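ER-derived vesicles protein ERV41 (Saccharomyces cerevisiae, PDB 3ZLC) travels in COPII-coated vesicles and is required for efficient transport of a subset of secretory proteins from the endoplasmic reticulum to the Golgi. Local coordinates at residues I6-V11 / L243-S248; I22-Y27 / N159-G164; E52-E57 / H118-I123. All coordinates share one frame; numbering follows the deposited sequence. Where two conformers were deposited one is given.

Interaction 1: residues I6-V11 / L243-S248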
ATOM      1  N   ILE A   6       7.113  -8.567  30.097  1.00 71.07           N
ATOM      2  CA  ILE A   6       6.895  -7.551  29.070  1.00 75.90           C
ATOM      3  C   ILE A   6       5.548  -6.831  29.230  1.00 70.79           C
ATOM      4  O   ILE A   6       4.487  -7.459  29.311  1.00 68.22           O
ATOM      5  CB  ILE A   6       7.016  -8.134  27.643  1.00 80.11           C
ATOM      6  CG1 ILE A   6       8.329  -8.908  27.480  1.00 81.18           C
ATOM      7  CG2 ILE A   6       6.928  -7.021  26.607  1.00 74.72           C
ATOM      8  CD1 ILE A   6       9.548  -8.030  27.225  1.00 81.11           C
ATOM      9  N   ASP A   7       5.620  -5.506  29.268  1.00 66.82           N
ATOM     10  CA  ASP A   7       4.473  -4.640  29.502  1.00 61.64           C
ATOM     11  C   ASP A   7       4.654  -3.454  28.563  1.00 49.56           C
ATOM     12  O   ASP A   7       5.795  -3.069  28.270  1.00 47.95           O
ATOM     13  CB  ASP A   7       4.492  -4.173  30.964  1.00 68.25           C
ATOM     14  CG  ASP A   7       3.527  -3.035  31.239  1.00 76.19           C
ATOM     15  OD1 ASP A   7       2.349  -3.127  30.828  1.00 83.81           O
ATOM     16  OD2 ASP A   7       3.952  -2.046  31.876  1.00 75.67           O
ATOM     17  N   GLN A   8       3.567  -2.879  28.057  1.00 33.38           N
ATOM     18  CA  GLN A   8       3.699  -1.685  27.226  0.69 41.54           C
ATOM     19  C   GLN A   8       2.942  -0.476  27.778  1.00 42.14           C
ATOM     20  O   GLN A   8       1.821  -0.603  28.287  1.00 41.29           O
ATOM     21  CB  GLN A   8       3.362  -1.963  25.754  0.69 42.29           C
ATOM     22  CG  GLN A   8       1.911  -2.296  25.428  0.69 43.67           C
ATOM     23  CD  GLN A   8       1.719  -2.588  23.935  0.69 44.26           C
ATOM     24  OE1 GLN A   8       0.665  -2.305  23.358  0.69 35.96           O
ATOM     25  NE2 GLN A   8       2.752  -3.160  23.306  0.69 43.25           N
ATOM     26  N   GLN A   9       3.580   0.693  27.684  1.00 24.95           N
ATOM     27  CA  GLN A   9       3.066   1.920  28.290  1.00 30.29           C
ATOM     28  C   GLN A   9       3.010   3.047  27.274  1.00 26.68           C
ATOM     29  O   GLN A   9       3.868   3.140  26.392  1.00 26.31           O
ATOM     30  CB  GLN A   9       3.982   2.355  29.445  1.00 32.64           C
ATOM     31  CG  GLN A   9       4.058   1.389  30.620  1.00 51.99           C
ATOM     32  CD  GLN A   9       5.041   1.854  31.689  1.00 63.17           C
ATOM     33  OE1 GLN A   9       6.248   1.925  31.451  1.00 64.14           O
ATOM     34  NE2 GLN A   9       4.523   2.188  32.864  1.00 66.57           N
ATOM     35  N   TYR A  10       2.017   3.921  27.405  1.00 26.74           N
ATOM     36  CA  TYR A  10       1.944   5.075  26.522  1.00 28.24           C
ATOM     37  C   TYR A  10       2.824   6.165  27.093  1.00 36.26           C
ATOM     38  O   TYR A  10       2.820   6.393  28.301  1.00 28.15           O
ATOM     39  CB  TYR A  10       0.502   5.562  26.386  1.00 27.67           C
ATOM     40  CG  TYR A  10      -0.395   4.517  25.774  1.00 27.17           C
ATOM     41  CD1 TYR A  10      -0.123   4.010  24.511  1.00 23.89           C
ATOM     42  CD2 TYR A  10      -1.504   4.026  26.460  1.00 20.48           C
ATOM     43  CE1 TYR A  10      -0.932   3.039  23.932  1.00 23.69           C
ATOM     44  CE2 TYR A  10      -2.327   3.053  25.889  1.00 19.65           C
ATOM     45  CZ  TYR A  10      -2.022   2.561  24.624  1.00 19.87           C
ATOM     46  OH  TYR A  10      -2.835   1.603  24.042  1.00 23.17           O
ATOM     47  N   VAL A  11       3.608   6.821  26.243  1.00 22.95           N
ATOM     48  CA  VAL A  11       4.384   7.967  26.712  1.00 29.70           C
ATOM     49  C   VAL A  11       4.333   9.100  25.703  1.00 34.62           C
ATOM     50  O   VAL A  11       3.931   8.911  24.548  1.00 29.74           O
ATOM     51  CB  VAL A  11       5.878   7.620  26.979  1.00 38.13           C
ATOM     52  CG1 VAL A  11       6.013   6.429  27.916  1.00 39.08           C
ATOM     53  CG2 VAL A  11       6.606   7.365  25.669  1.00 41.08           C
ATOM     54  N   LEU A 243       1.906  10.288  20.380  1.00 28.22           N
ATOM     55  CA  LEU A 243       2.333   9.493  21.531  1.00 24.56           C
ATOM     56  C   LEU A 243       3.252   8.367  21.062  1.00 28.67           C
ATOM     57  O   LEU A 243       3.415   8.160  19.861  1.00 26.51           O
ATOM     58  CB  LEU A 243       1.131   8.948  22.313  1.00 25.82           C
ATOM     59  CG  LEU A 243      -0.028   8.255  21.591  1.00 35.75           C
ATOM     60  CD1 LEU A 243       0.342   6.863  21.121  1.00 43.97           C
ATOM     61  CD2 LEU A 243      -1.259   8.189  22.496  1.00 36.40           C
ATOM     62  N   SER A 244       3.857   7.668  22.016  1.00 25.72           N
ATOM     63  CA  SER A 244       4.686   6.503  21.730  1.00 25.38           C
ATOM     64  C   SER A 244       4.262   5.379  22.651  1.00 23.06           C
ATOM     65  O   SER A 244       3.714   5.616  23.735  1.00 26.09           O
ATOM     66  CB  SER A 244       6.163   6.815  21.989  1.00 33.68           C
ATOM     67  OG  SER A 244       6.645   7.760  21.060  1.00 51.23           O
ATOM     68  N   ILE A 245       4.515   4.152  22.229  1.00 17.61           N
ATOM     69  CA  ILE A 245       4.330   3.028  23.124  1.00 20.39           C
ATOM     70  C   ILE A 245       5.706   2.511  23.517  1.00 22.45           C
ATOM     71  O   ILE A 245       6.518   2.154  22.650  1.00 21.25           O
ATOM     72  CB  ILE A 245       3.531   1.914  22.456  1.00 20.91           C
ATOM     73  CG1 ILE A 245       2.135   2.413  22.065  1.00 22.00           C
ATOM     74  CG2 ILE A 245       3.441   0.708  23.378  1.00 27.85           C
ATOM     75  CD1 ILE A 245       1.412   1.488  21.049  1.00 16.49           C
ATOM     76  N   VAL A 246       5.979   2.480  24.818  1.00 19.64           N
ATOM     77  CA  VAL A 246       7.251   1.960  25.292  1.00 25.88           C
ATOM     78  C   VAL A 246       7.071   0.514  25.724  1.00 32.17           C
ATOM     79  O   VAL A 246       6.160   0.185  26.492  1.00 26.92           O
ATOM     80  CB  VAL A 246       7.817   2.811  26.449  1.00 34.32           C
ATOM     81  CG1 VAL A 246       9.026   2.126  27.087  1.00 38.25           C
ATOM     82  CG2 VAL A 246       8.202   4.188  25.937  1.00 34.69           C
ATOM     83  N   VAL A 247       7.928  -0.360  25.210  1.00 37.93           N
ATOM     84  CA  VAL A 247       7.844  -1.768  25.561  1.00 45.80           C
ATOM     85  C   VAL A 247       9.055  -2.127  26.414  1.00 46.90           C
ATOM     86  O   VAL A 247      10.187  -2.104  25.924  1.00 34.44           O
ATOM     87  CB  VAL A 247       7.784  -2.666  24.313  1.00 50.54           C
ATOM     88  CG1 VAL A 247       7.949  -4.115  24.712  1.00 53.46           C
ATOM     89  CG2 VAL A 247       6.469  -2.454  23.536  1.00 40.14           C
ATOM     90  N   SER A 248       8.814  -2.426  27.691  1.00 62.10           N
ATOM     91  CA  SER A 248       9.871  -2.833  28.617  1.00 46.45           C
ATOM     92  C   SER A 248       9.720  -4.306  28.969  1.00 51.56           C
ATOM     93  O   SER A 248       8.761  -4.952  28.548  1.00 56.30           O
ATOM     94  CB  SER A 248       9.835  -1.991  29.896  1.00 51.39           C
ATOM     95  OG  SER A 248      10.054  -0.617  29.623  1.00 57.68           O
TER

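Interaction 2: residues I22-Y27 / N159-G164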
ATOM      1  N   ILE A  22       8.436   4.878   4.065  1.00 16.22           N
ATOM      2  CA  ILE A  22       7.264   4.053   3.785  1.00 13.61           C
ATOM      3  C   ILE A  22       7.712   2.894   2.915  1.00 13.80           C
ATOM      4  O   ILE A  22       8.269   3.101   1.825  1.00 16.92           O
ATOM      5  CB  ILE A  22       6.147   4.845   3.075  1.00 16.99           C
ATOM      6  CG1 ILE A  22       5.664   5.987   3.974  1.00 20.76           C
ATOM      7  CG2 ILE A  22       4.980   3.927   2.749  1.00 14.77           C
ATOM      8  CD1 ILE A  22       4.496   6.814   3.382  1.00 20.52           C
ATOM      9  N   ASN A  23       7.491   1.672   3.396  1.00 16.52           N
ATOM     10  CA  ASN A  23       7.941   0.482   2.678  1.00 17.13           C
ATOM     11  C   ASN A  23       6.735  -0.171   2.035  1.00 18.82           C
ATOM     12  O   ASN A  23       5.729  -0.414   2.701  1.00 14.83           O
ATOM     13  CB  ASN A  23       8.610  -0.514   3.626  1.00 17.49           C
ATOM     14  CG  ASN A  23       9.552   0.150   4.600  1.00 23.66           C
ATOM     15  OD1 ASN A  23      10.570   0.737   4.201  1.00 19.71           O
ATOM     16  ND2 ASN A  23       9.232   0.054   5.892  1.00 16.61           N
ATOM     17  N   MET A  24       6.832  -0.477   0.745  1.00 15.03           N
ATOM     18  CA  MET A  24       5.680  -0.956  -0.008  0.53 18.81           C
ATOM     19  C   MET A  24       6.054  -2.105  -0.951  1.00 23.34           C
ATOM     20  O   MET A  24       7.106  -2.078  -1.578  1.00 16.99           O
ATOM     21  CB  MET A  24       5.095   0.207  -0.815  0.53 18.13           C
ATOM     22  CG  MET A  24       3.632   0.062  -1.140  0.53 15.20           C
ATOM     23  SD  MET A  24       2.987   1.361  -2.216  0.53 35.73           S
ATOM     24  CE  MET A  24       4.525   2.059  -2.830  0.53 31.48           C
ATOM     25  N   ASP A  25       5.181  -3.092  -1.062  1.00 15.59           N
ATOM     26  CA  ASP A  25       5.362  -4.151  -2.031  1.00 19.62           C
ATOM     27  C   ASP A  25       3.940  -4.515  -2.379  1.00 15.47           C
ATOM     28  O   ASP A  25       3.209  -5.057  -1.548  1.00 12.96           O
ATOM     29  CB  ASP A  25       6.112  -5.340  -1.425  1.00 21.44           C
ATOM     30  CG  ASP A  25       6.442  -6.398  -2.476  1.00 29.24           C
ATOM     31  OD1 ASP A  25       5.510  -6.840  -3.192  1.00 20.56           O
ATOM     32  OD2 ASP A  25       7.623  -6.746  -2.620  1.00 37.26           O
ATOM     33  N   ILE A  26       3.509  -4.128  -3.577  1.00 13.67           N
ATOM     34  CA  ILE A  26       2.107  -4.246  -3.987  0.83 15.69           C
ATOM     35  C   ILE A  26       2.023  -4.793  -5.421  1.00 15.07           C
ATOM     36  O   ILE A  26       2.914  -4.515  -6.227  1.00 16.23           O
ATOM     37  CB  ILE A  26       1.426  -2.848  -3.897  0.83 18.04           C
ATOM     38  CG1 ILE A  26       1.476  -2.346  -2.448  0.83 21.25           C
ATOM     39  CG2 ILE A  26      -0.023  -2.874  -4.384  0.83 19.84           C
ATOM     40  CD1 ILE A  26       0.840  -1.006  -2.242  0.83 29.47           C
ATOM     41  N   TYR A  27       0.975  -5.563  -5.733  1.00 14.49           N
ATOM     42  CA  TYR A  27       0.710  -5.959  -7.116  1.00 13.64           C
ATOM     43  C   TYR A  27      -0.516  -5.146  -7.501  1.00 19.45           C
ATOM     44  O   TYR A  27      -1.474  -5.089  -6.738  1.00 15.67           O
ATOM     45  CB  TYR A  27       0.353  -7.448  -7.232  1.00 14.31           C
ATOM     46  CG  TYR A  27       1.413  -8.434  -6.762  1.00 16.23           C
ATOM     47  CD1 TYR A  27       2.768  -8.106  -6.764  1.00 15.73           C
ATOM     48  CD2 TYR A  27       1.048  -9.694  -6.315  1.00 14.99           C
ATOM     49  CE1 TYR A  27       3.733  -9.030  -6.336  1.00 18.04           C
ATOM     50  CE2 TYR A  27       1.994 -10.618  -5.886  1.00 19.05           C
ATOM     51  CZ  TYR A  27       3.334 -10.280  -5.894  1.00 24.61           C
ATOM     52  OH  TYR A  27       4.275 -11.201  -5.471  1.00 23.03           O
ATOM     53  N   ASN A 159       1.493  -6.891  -0.427  1.00 14.75           N
ATOM     54  CA  ASN A 159       2.346  -7.864   0.248  1.00 14.43           C
ATOM     55  C   ASN A 159       2.974  -7.223   1.474  1.00 13.47           C
ATOM     56  O   ASN A 159       3.072  -7.858   2.532  1.00 13.98           O
ATOM     57  CB  ASN A 159       3.426  -8.406  -0.697  1.00 17.32           C
ATOM     58  CG  ASN A 159       2.836  -9.065  -1.907  1.00 22.63           C
ATOM     59  OD1 ASN A 159       2.038  -9.997  -1.774  1.00 16.16           O
ATOM     60  ND2 ASN A 159       3.179  -8.557  -3.107  1.00 16.96           N
ATOM     61  N   GLU A 160       3.371  -5.962   1.329  1.00 12.26           N
ATOM     62  CA  GLU A 160       3.879  -5.174   2.457  1.00 10.43           C
ATOM     63  C   GLU A 160       3.443  -3.725   2.361  1.00 12.43           C
ATOM     64  O   GLU A 160       3.416  -3.147   1.269  1.00 15.83           O
ATOM     65  CB  GLU A 160       5.421  -5.204   2.517  1.00 15.05           C
ATOM     66  CG  GLU A 160       5.947  -4.435   3.763  1.00 18.02           C
ATOM     67  CD  GLU A 160       7.466  -4.336   3.827  1.00 43.89           C
ATOM     68  OE1 GLU A 160       8.140  -4.793   2.876  1.00 49.44           O
ATOM     69  OE2 GLU A 160       7.981  -3.783   4.833  1.00 31.44           O
ATOM     70  N   PHE A 161       3.108  -3.142   3.513  1.00 13.88           N
ATOM     71  CA  PHE A 161       2.959  -1.700   3.639  1.00 11.75           C
ATOM     72  C   PHE A 161       3.292  -1.356   5.089  1.00 13.60           C
ATOM     73  O   PHE A 161       2.533  -1.693   5.996  1.00 15.11           O
ATOM     74  CB  PHE A 161       1.540  -1.241   3.302  1.00 10.00           C
ATOM     75  CG  PHE A 161       1.423   0.243   3.191  1.00 14.95           C
ATOM     76  CD1 PHE A 161       1.932   0.899   2.078  1.00 13.49           C
ATOM     77  CD2 PHE A 161       0.843   0.993   4.211  1.00 13.37           C
ATOM     78  CE1 PHE A 161       1.852   2.281   1.964  1.00 12.51           C
ATOM     79  CE2 PHE A 161       0.760   2.369   4.107  1.00 18.97           C
ATOM     80  CZ  PHE A 161       1.269   3.016   2.986  1.00 15.34           C
ATOM     81  N   SER A 162       4.445  -0.733   5.310  1.00 18.28           N
ATOM     82  CA  SER A 162       4.939  -0.516   6.672  1.00 15.83           C
ATOM     83  C   SER A 162       5.647   0.828   6.736  1.00 18.79           C
ATOM     84  O   SER A 162       5.952   1.436   5.688  1.00 15.15           O
ATOM     85  CB  SER A 162       5.901  -1.641   7.086  1.00 14.03           C
ATOM     86  OG  SER A 162       7.055  -1.638   6.263  1.00 12.65           O
ATOM     87  N   PHE A 163       5.897   1.283   7.963  1.00 15.28           N
ATOM     88  CA  PHE A 163       6.548   2.570   8.232  1.00 11.44           C
ATOM     89  C   PHE A 163       7.769   2.310   9.073  1.00 15.01           C
ATOM     90  O   PHE A 163       7.672   1.683  10.150  1.00 16.41           O
ATOM     91  CB  PHE A 163       5.615   3.476   9.041  1.00 11.50           C
ATOM     92  CG  PHE A 163       4.366   3.862   8.304  1.00 13.20           C
ATOM     93  CD1 PHE A 163       3.257   3.032   8.310  1.00 13.61           C
ATOM     94  CD2 PHE A 163       4.318   5.042   7.569  1.00 13.41           C
ATOM     95  CE1 PHE A 163       2.097   3.376   7.615  1.00 20.98           C
ATOM     96  CE2 PHE A 163       3.155   5.403   6.865  1.00 12.90           C
ATOM     97  CZ  PHE A 163       2.049   4.564   6.891  1.00 12.87           C
ATOM     98  N   GLY A 164       8.918   2.790   8.606  1.00 13.38           N
ATOM     99  CA  GLY A 164      10.134   2.703   9.398  1.00 16.08           C
ATOM    100  C   GLY A 164      10.924   1.424   9.166  1.00 20.50           C
ATOM    101  O   GLY A 164      10.900   0.851   8.070  1.00 22.94           O
TER
HETATM  102  O   HOH W   1      12.886   1.214   5.615  1.00 22.17           O

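Interaction 3: residues E52-E57 / H118-I123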
ATOM      1  N   GLU A  52      12.390   6.182  -6.387  1.00 30.12           N
ATOM      2  CA  GLU A  52      12.413   5.455  -5.111  1.00 33.91           C
ATOM      3  C   GLU A  52      11.726   4.096  -5.175  1.00 40.48           C
ATOM      4  O   GLU A  52      11.819   3.306  -4.231  1.00 40.52           O
ATOM      5  CB  GLU A  52      11.791   6.281  -3.974  1.00 40.90           C
ATOM      6  CG  GLU A  52      12.683   7.387  -3.428  1.00 53.62           C
ATOM      7  CD  GLU A  52      12.233   8.756  -3.877  1.00 59.61           C
ATOM      8  OE1 GLU A  52      11.535   8.833  -4.913  1.00 57.57           O
ATOM      9  OE2 GLU A  52      12.578   9.749  -3.198  1.00 64.87           O
ATOM     10  N   LEU A  53      11.020   3.830  -6.272  1.00 33.31           N
ATOM     11  CA  LEU A  53      10.300   2.567  -6.399  1.00 26.98           C
ATOM     12  C   LEU A  53      10.680   1.828  -7.663  1.00 30.39           C
ATOM     13  O   LEU A  53      11.068   2.432  -8.668  1.00 34.02           O
ATOM     14  CB  LEU A  53       8.786   2.788  -6.386  1.00 25.87           C
ATOM     15  CG  LEU A  53       8.135   3.405  -5.156  1.00 28.24           C
ATOM     16  CD1 LEU A  53       6.689   3.806  -5.463  1.00 33.98           C
ATOM     17  CD2 LEU A  53       8.178   2.451  -3.952  1.00 25.17           C
ATOM     18  N   GLN A  54      10.595   0.509  -7.609  1.00 21.79           N
ATOM     19  CA  GLN A  54      10.729  -0.302  -8.811  0.60 24.53           C
ATOM     20  C   GLN A  54       9.330  -0.638  -9.299  1.00 23.73           C
ATOM     21  O   GLN A  54       8.461  -0.990  -8.496  1.00 17.99           O
ATOM     22  CB  GLN A  54      11.517  -1.578  -8.509  0.60 30.01           C
ATOM     23  CG  GLN A  54      12.985  -1.307  -8.207  0.60 35.69           C
ATOM     24  CD  GLN A  54      13.634  -0.463  -9.289  0.60 39.39           C
ATOM     25  OE1 GLN A  54      14.083   0.653  -9.040  0.60 41.48           O
ATOM     26  NE2 GLN A  54      13.669  -0.990 -10.501  0.60 44.55           N
ATOM     27  N   LEU A  55       9.107  -0.503 -10.598  1.00 20.90           N
ATOM     28  CA  LEU A  55       7.842  -0.900 -11.213  1.00 20.80           C
ATOM     29  C   LEU A  55       8.179  -1.985 -12.226  1.00 27.00           C
ATOM     30  O   LEU A  55       8.905  -1.741 -13.188  1.00 25.06           O
ATOM     31  CB  LEU A  55       7.152   0.285 -11.898  1.00 20.88           C
ATOM     32  CG  LEU A  55       6.233   1.115 -10.995  1.00 26.67           C
ATOM     33  CD1 LEU A  55       7.057   1.907 -10.001  1.00 33.64           C
ATOM     34  CD2 LEU A  55       5.330   2.046 -11.803  1.00 28.41           C
ATOM     35  N   GLU A  56       7.699  -3.198 -11.984  1.00 20.63           N
ATOM     36  CA  GLU A  56       8.039  -4.311 -12.860  1.00 29.83           C
ATOM     37  C   GLU A  56       6.791  -4.998 -13.368  1.00 24.82           C
ATOM     38  O   GLU A  56       5.865  -5.271 -12.590  1.00 19.61           O
ATOM     39  CB  GLU A  56       8.941  -5.304 -12.121  1.00 27.94           C
ATOM     40  CG  GLU A  56      10.356  -4.766 -11.909  1.00 39.20           C
ATOM     41  CD  GLU A  56      11.280  -5.748 -11.208  1.00 43.07           C
ATOM     42  OE1 GLU A  56      10.900  -6.929 -11.045  1.00 39.76           O
ATOM     43  OE2 GLU A  56      12.390  -5.330 -10.813  1.00 44.02           O
ATOM     44  N   GLU A  57       6.777  -5.291 -14.666  1.00 20.97           N
ATOM     45  CA  GLU A  57       5.639  -5.970 -15.285  1.00 28.77           C
ATOM     46  C   GLU A  57       5.478  -7.356 -14.682  1.00 25.17           C
ATOM     47  O   GLU A  57       6.471  -8.023 -14.378  1.00 24.57           O
ATOM     48  CB  GLU A  57       5.840  -6.109 -16.798  1.00 36.79           C
ATOM     49  CG  GLU A  57       6.230  -4.824 -17.518  1.00 50.52           C
ATOM     50  CD  GLU A  57       5.133  -3.789 -17.507  1.00 54.98           C
ATOM     51  OE1 GLU A  57       3.974  -4.146 -17.207  1.00 51.53           O
ATOM     52  OE2 GLU A  57       5.431  -2.610 -17.805  1.00 58.83           O
ATOM     53  N   HIS A 118       4.183  -4.970 -10.491  1.00 20.95           N
ATOM     54  CA  HIS A 118       4.755  -5.192  -9.169  1.00 19.41           C
ATOM     55  C   HIS A 118       5.457  -3.902  -8.757  1.00 14.82           C
ATOM     56  O   HIS A 118       6.487  -3.534  -9.340  1.00 18.84           O
ATOM     57  CB  HIS A 118       5.764  -6.338  -9.241  1.00 15.95           C
ATOM     58  CG  HIS A 118       6.374  -6.698  -7.923  1.00 20.71           C
ATOM     59  ND1 HIS A 118       7.502  -7.489  -7.816  1.00 19.16           N
ATOM     60  CD2 HIS A 118       5.999  -6.403  -6.652  1.00 17.94           C
ATOM     61  CE1 HIS A 118       7.810  -7.642  -6.539  1.00 19.16           C
ATOM     62  NE2 HIS A 118       6.919  -7.002  -5.810  1.00 22.14           N
ATOM     63  N   VAL A 119       4.897  -3.216  -7.763  1.00 17.24           N
ATOM     64  CA  VAL A 119       5.427  -1.932  -7.311  1.00 16.19           C
ATOM     65  C   VAL A 119       6.097  -2.129  -5.953  1.00 14.71           C
ATOM     66  O   VAL A 119       5.459  -2.563  -5.000  1.00 19.23           O
ATOM     67  CB  VAL A 119       4.300  -0.897  -7.174  1.00 17.51           C
ATOM     68  CG1 VAL A 119       4.866   0.418  -6.658  1.00 22.05           C
ATOM     69  CG2 VAL A 119       3.589  -0.703  -8.531  1.00 17.76           C
ATOM     70  N   PHE A 120       7.388  -1.821  -5.851  1.00 15.40           N
ATOM     71  CA  PHE A 120       8.065  -2.094  -4.585  1.00 15.52           C
ATOM     72  C   PHE A 120       9.267  -1.194  -4.316  1.00 23.48           C
ATOM     73  O   PHE A 120       9.982  -0.779  -5.239  1.00 18.93           O
ATOM     74  CB  PHE A 120       8.460  -3.579  -4.495  1.00 14.77           C
ATOM     75  CG  PHE A 120       9.413  -4.024  -5.563  1.00 25.15           C
ATOM     76  CD1 PHE A 120       8.965  -4.298  -6.854  1.00 22.25           C
ATOM     77  CD2 PHE A 120      10.763  -4.178  -5.280  1.00 29.95           C
ATOM     78  CE1 PHE A 120       9.855  -4.722  -7.846  1.00 23.29           C
ATOM     79  CE2 PHE A 120      11.647  -4.592  -6.257  1.00 29.35           C
ATOM     80  CZ  PHE A 120      11.193  -4.870  -7.542  1.00 31.65           C
ATOM     81  N   GLY A 121       9.472  -0.888  -3.037  1.00 18.77           N
ATOM     82  CA  GLY A 121      10.610  -0.083  -2.627  1.00 18.04           C
ATOM     83  C   GLY A 121      10.322   0.625  -1.320  1.00 19.33           C
ATOM     84  O   GLY A 121       9.344   0.323  -0.647  1.00 18.83           O
ATOM     85  N   SER A 122      11.191   1.563  -0.964  1.00 17.53           N
ATOM     86  CA  SER A 122      11.032   2.317   0.268  0.53 17.72           C
ATOM     87  C   SER A 122      11.136   3.806  -0.028  1.00 23.03           C
ATOM     88  O   SER A 122      12.073   4.248  -0.690  1.00 25.21           O
ATOM     89  CB  SER A 122      12.088   1.884   1.288  0.53 21.43           C
ATOM     90  OG  SER A 122      11.770   0.605   1.798  0.53 19.75           O
ATOM     91  N   ILE A 123      10.157   4.573   0.443  1.00 22.00           N
ATOM     92  CA  ILE A 123      10.115   6.007   0.150  1.00 23.69           C
ATOM     93  C   ILE A 123      10.260   6.842   1.420  1.00 24.55           C
ATOM     94  O   ILE A 123       9.420   6.746   2.311  1.00 23.01           O
ATOM     95  CB  ILE A 123       8.769   6.406  -0.495  1.00 23.99           C
ATOM     96  CG1 ILE A 123       8.439   5.496  -1.680  1.00 35.55           C
ATOM     97  CG2 ILE A 123       8.795   7.879  -0.935  1.00 29.36           C
ATOM     98  CD1 ILE A 123       7.028   5.697  -2.242  1.00 32.02           C
TER
HETATM   99  O   HOH W   2      13.442   1.770  -2.787  1.00 32.74           O

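Interaction 1: residues I6-V11 / L243-S248
Y10 and I245 lie side by side and point the same way, with I245 CG1 meeting the tyrosine ring obliquely, 3.6 Å from Y10 CE1. The first torsion of I245 (chi1 -61°) sorts its two branches: CG1 stands anti to the carbonyl carbon and goes to Y10, while CG2, anti to the backbone N, goes to Q8 and lies 3.6 Å from Q8 CB. The Q8 and I245 side chains cross at a slant. V247 shares this face of the sheet with them.

These pairs belong to an antiparallel strand pair that brings the two ends of the modelled lumenal domain together. The axes of 8-11 and 243-247 approach to 4.5 Å, with their directions 152° apart. On its other side, 243-247 runs parallel to strand 188-200, through backbone bonds of I245 and V247.

On the opposite face, V11 crosses V246 at about a right angle, with V11 CG2 3.6 Å from V246 CG2; the same V11 methyl also touches S244 CB. Within the sheet, V246 N gives a bond of 2.7 Å to Q9 O, and V11 N one of 2.8 Å to S244 O. Towards the chain ends the pairing weakens: D7 N is 3.3 Å from S248 O and stands 40° above that carbonyl plane, in a poorly ordered part of the chain. S248 OG turns to K201.

Interaction 2: residues I22-Y27 / N159-G164
A first torsion of -44° sets N23 CG anti to its carbonyl carbon and swings the amide across to S162, whose OG sits between its own backbone N and carbonyl carbon (chi1 64°). N23 ND2 then gives both its hydrogens across the contact, 2.8 Å to S162 OG and 2.9 Å to G164 O. Both acceptors lie within 7° of the amide plane, which fixes the rotation of the group. At the oxygen end of the amide, N23 OD1 accepts from a water that also bonds G164 O, and it pairs with S122 OG. S162 OG passes the bonding on, donating to E160 OE2 at 2.7 Å. A leucine at N23 would probably leave S162 OG and G164 O without their N-H donor and S122 without its mate.

Further along, N159 and E160 both face D25, forming a classic beta bulge: D25 O accepts from N159 N at 2.8 Å and from E160 N at 3.0 Å. The chain turns a corner at N159, whose side chain points toward strand 22-27. Its ND2 reaches D25 OD1 at 2.9 Å from above the carboxylate plane and also lies over one face of the Y27 ring, near the rim.

The other face is apolar. I22 CG2 packs 3.6 Å from F161 CE1, and I22 and F163 lie side by side. F161 stacks on F236, and I22 and F163 both touch Y238, so this face meets the larger sheet as the two layers of a beta sandwich.

D25 OD1 is bonded by N159 ND2 and by H118 NE2; if the carboxylate is ionised, as is likely, these contacts would stabilise its charge, the histidine more so if protonated.

Interaction 3: residues E52-E57 / H118-I123
H118 N donates to E56 O over 2.7 Å, almost straight (173°) and in the carbonyl plane, the tightest direct bond across these two strands. E56 N returns a bond to H118 O, and Q54 and F120 form a second reciprocal pair, with Q54 N 2.8 Å from F120 O.

Around the F120 ring the side chains meet from different directions. A chi1 of 61° places F120 CG between its backbone N and carbonyl carbon and brings the ring across to the neighbouring strand. There Q54 CB lies over one face, 3.7 Å from the ring centroid and 21° off its normal, a CH-pi contact. The E56 carboxylate comes to the ring edge instead, with OE2 3.5 Å from F120 CZ and its plane nearly perpendicular to the ring. F120 CD1 in turn stands above the centre of the H118 imidazole, whose NE2 bonds D25.

The reverse face is aliphatic. L53 crosses I123 at about a right angle, with L53 CD1 3.8 Å from I123 CD1, while L55 and V119 run side by side. At G121 a beta carbon would fall 2.6 Å from E52 O, a clash, so the bare backbone matters to this close approach. Just beyond it, the direct pairing gives way to a water, which donates to E52 O at 2.7 Å and accepts from S122 N at 2.9 Å.

Strand 53-57 is the outermost strand on this side of a six-stranded sheet. Strand 117-126 separates it from 19-28, I37 of strand 35-41 covers L53 and V119, and L55 rests on C32 and C117, which are joined by a disulfide.

How the interactions relate
Interactions 2 and 3 are parts of one sheet, their centres about 10 Å apart. Strands 19-28 and 117-126 are neighbours in it: I22 N lies 2.7 Å from I123 O, and N23 OD1 lies 2.7 Å from S122 OG, both probable hydrogen bonds. H118 adds a further link, packing its ring edge-to-face with Y27. The order from the edge inward is thus 53-57, 117-126, 19-28, 156-163. Interaction 1 belongs to the other sheet and stands apart, about 24 Å from interaction 2 and 33 Å from interaction 3, centre to centre. Along the chain the contacts are nested: 6-11/243-248 encloses 22-27/159-164, which encloses 52-57/118-123.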